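Local coordinates for protein GH3 beta-N-acetylglucosaminidase (Paenibacillaceae, PDB 6K5J) that releases terminal beta-linked N-acetylglucosamine by hydrolysis, probably from chitin-derived or related sugar chains, as a family 3 glycoside hydrolase, at residues 130-135 with 178-183. Numbering follows the deposited sequence.
Sequences INMNFA and AATVKH. With NAG (2-acetamido-2-deoxy-beta-D-glucopyranose), chain B.
Ala178 joins the neighbouring strand through both of its peptide groups: its N donates to Asn131 O (2.9 Å), and its O receives Asn133 N almost in line with the carbonyl bond. Its CB rests on Met132 CG at 4.0 Å. The methyl of Ala179 lies on the other face of the sheet, where Val169 of helix 158-174 packs on it. Thr180 binds twice, its N to Ala135 O and its OG1 to Asn133 O (3.0 Å), the hydroxyl approaching well above the carbonyl plane. With chi1 at -50°, OG1 lies beside the backbone N and also meets the ring edge of Phe134 near CD1. These parallel strands, linked through helix 158-174 in a beta-alpha-beta crossover, belong to the TIM-barrel domain of the family, and their C-terminal ends face the sugar. Beyond Val181, the extended Lys182 chain carries NZ to the carbonyl O of Phe134 (2.7 Å), the residue at the centre of an inverse gamma turn, and to NAG O3 (2.9 Å), with a weaker bond to O4; Glu85 completes a salt bridge. A methionine here would probably leave Phe134 O and the sugar hydroxyls without this donor and Glu85 without its countercharge. After a cis peptide, His183 NE2 shares a hydrogen bond with NAG O3 (2.7 Å). Its ring is sandwiched between NAG C8 and Lys182 CG, while ND1 is hydrogen-bonded to Asp139.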
loop_
_atom_site.group_PDB
_atom_site.type_symbol
_atom_site.label_atom_id
_atom_site.label_comp_id
_atom_site.label_asym_id
_atom_site.label_seq_id
_atom_site.Cartn_x
_atom_site.Cartn_y
_atom_site.Cartn_z
ATOM N N ILE A 130 4.415 -5.537 -15.803
ATOM C CA ILE A 130 4.155 -5.973 -14.433
ATOM C C ILE A 130 2.846 -6.757 -14.423
ATOM O O ILE A 130 1.813 -6.263 -14.888
ATOM C CB ILE A 130 4.093 -4.762 -13.484
ATOM C CG1 ILE A 130 5.451 -4.058 -13.456
ATOM C CG2 ILE A 130 3.639 -5.174 -12.090
ATOM C CD1 ILE A 130 5.383 -2.595 -13.018
ATOM N N ASN A 131 2.881 -7.976 -13.891
ATOM C CA ASN A 131 1.743 -8.883 -13.993
ATOM C C ASN A 131 1.214 -9.311 -12.631
ATOM O O ASN A 131 0.349 -10.189 -12.559
ATOM C CB ASN A 131 2.111 -10.113 -14.838
ATOM C CG ASN A 131 3.366 -10.811 -14.342
ATOM O OD1 ASN A 131 3.549 -10.990 -13.143
ATOM N ND2 ASN A 131 4.232 -11.218 -15.268
ATOM N N MET A 132 1.698 -8.699 -11.555
ATOM C CA MET A 132 1.260 -9.007 -10.204
ATOM C C MET A 132 1.346 -7.724 -9.387
ATOM O O MET A 132 2.211 -6.878 -9.627
ATOM C CB MET A 132 2.120 -10.118 -9.576
ATOM C CG MET A 132 1.605 -10.657 -8.235
ATOM S SD MET A 132 2.608 -12.077 -7.703
ATOM C CE MET A 132 1.510 -12.841 -6.504
ATOM N N ASN A 133 0.425 -7.573 -8.439
ATOM C CA ASN A 133 0.420 -6.404 -7.563
ATOM C C ASN A 133 0.195 -6.898 -6.148
ATOM O O ASN A 133 -0.672 -7.747 -5.918
ATOM C CB ASN A 133 -0.678 -5.394 -7.971
ATOM C CG ASN A 133 -0.507 -4.012 -7.324
ATOM O OD1 ASN A 133 0.519 -3.715 -6.718
ATOM N ND2 ASN A 133 -1.518 -3.154 -7.488
ATOM N N PHE A 134 0.975 -6.387 -5.204
ATOM C CA PHE A 134 0.727 -6.720 -3.806
ATOM C C PHE A 134 -0.325 -5.756 -3.261
ATOM O O PHE A 134 -0.058 -4.843 -2.478
ATOM C CB PHE A 134 2.025 -6.717 -3.015
ATOM C CG PHE A 134 2.917 -7.880 -3.345
ATOM C CD1 PHE A 134 2.360 -9.088 -3.751
ATOM C CD2 PHE A 134 4.287 -7.778 -3.259
ATOM C CE1 PHE A 134 3.158 -10.182 -4.052
ATOM C CE2 PHE A 134 5.100 -8.872 -3.567
ATOM C CZ PHE A 134 4.522 -10.072 -3.964
ATOM N N ALA A 135 -1.549 -5.998 -3.711
ATOM C CA ALA A 135 -2.711 -5.169 -3.429
ATOM C C ALA A 135 -3.948 -5.946 -3.864
ATOM O O ALA A 135 -3.850 -6.812 -4.738
ATOM C CB ALA A 135 -2.626 -3.821 -4.166
ATOM N N ALA A 178 -2.303 -10.104 -11.490
ATOM C CA ALA A 178 -2.690 -10.915 -10.344
ATOM C C ALA A 178 -2.820 -10.044 -9.103
ATOM O O ALA A 178 -1.892 -9.317 -8.748
ATOM C CB ALA A 178 -1.654 -12.014 -10.105
ATOM N N ALA A 179 -3.976 -10.106 -8.453
ATOM C CA ALA A 179 -4.172 -9.404 -7.193
ATOM C C ALA A 179 -3.682 -10.258 -6.032
ATOM O O ALA A 179 -3.778 -11.489 -6.054
ATOM C CB ALA A 179 -5.647 -9.053 -6.985
ATOM N N THR A 180 -3.172 -9.586 -4.999
ATOM C CA THR A 180 -2.667 -10.239 -3.791
ATOM C C THR A 180 -3.315 -9.550 -2.598
ATOM O O THR A 180 -2.838 -8.497 -2.158
ATOM C CB THR A 180 -1.142 -10.159 -3.683
ATOM O OG1 THR A 180 -0.535 -10.582 -4.903
ATOM C CG2 THR A 180 -0.627 -11.056 -2.523
ATOM N N VAL A 181 -4.388 -10.131 -2.057
ATOM C CA VAL A 181 -5.013 -9.516 -0.890
ATOM C C VAL A 181 -4.121 -9.722 0.329
ATOM O O VAL A 181 -3.503 -10.782 0.496
ATOM C CB VAL A 181 -6.436 -10.062 -0.677
ATOM C CG1 VAL A 181 -7.324 -9.584 -1.821
ATOM C CG2 VAL A 181 -6.448 -11.595 -0.583
ATOM N N LYS A 182 -4.046 -8.702 1.191
ATOM C CA LYS A 182 -3.101 -8.704 2.303
ATOM C C LYS A 182 -3.708 -7.899 3.451
ATOM O O LYS A 182 -4.608 -7.087 3.236
ATOM C CB LYS A 182 -1.736 -8.144 1.846
ATOM C CG LYS A 182 -1.740 -6.641 1.460
ATOM C CD LYS A 182 -0.369 -6.229 0.863
ATOM C CE LYS A 182 -0.245 -4.700 0.693
ATOM N NZ LYS A 182 1.048 -4.340 -0.012
ATOM N N HIS A 183 -3.254 -8.136 4.687
ATOM C CA HIS A 183 -2.246 -9.097 5.117
ATOM C C HIS A 183 -2.945 -10.151 5.986
ATOM O O HIS A 183 -3.324 -9.865 7.131
ATOM C CB HIS A 183 -1.139 -8.406 5.932
ATOM C CG HIS A 183 -0.479 -7.247 5.236
ATOM N ND1 HIS A 183 -1.049 -5.992 5.165
ATOM C CD2 HIS A 183 0.713 -7.155 4.598
ATOM C CE1 HIS A 183 -0.235 -5.175 4.517
ATOM N NE2 HIS A 183 0.841 -5.856 4.158
HETATM C C1 NAG B . 6.094 -5.364 3.701
HETATM C C2 NAG B . 4.644 -4.817 3.696
HETATM C C3 NAG B . 3.834 -5.387 2.518
HETATM C C4 NAG B . 4.602 -5.276 1.208
HETATM C C5 NAG B . 5.962 -5.933 1.372
HETATM C C6 NAG B . 6.820 -5.883 0.128
HETATM C C7 NAG B . 3.311 -4.260 5.700
HETATM C C8 NAG B . 2.691 -4.804 6.958
HETATM N N2 NAG B . 3.991 -5.141 4.958
HETATM O O1 NAG B . 6.839 -4.600 4.588
HETATM O O3 NAG B . 2.593 -4.695 2.401
HETATM O O4 NAG B . 3.883 -5.915 0.160
HETATM O O5 NAG B . 6.674 -5.233 2.397
HETATM O O6 NAG B . 7.266 -4.560 -0.143
HETATM O O7 NAG B . 3.182 -3.085 5.363
#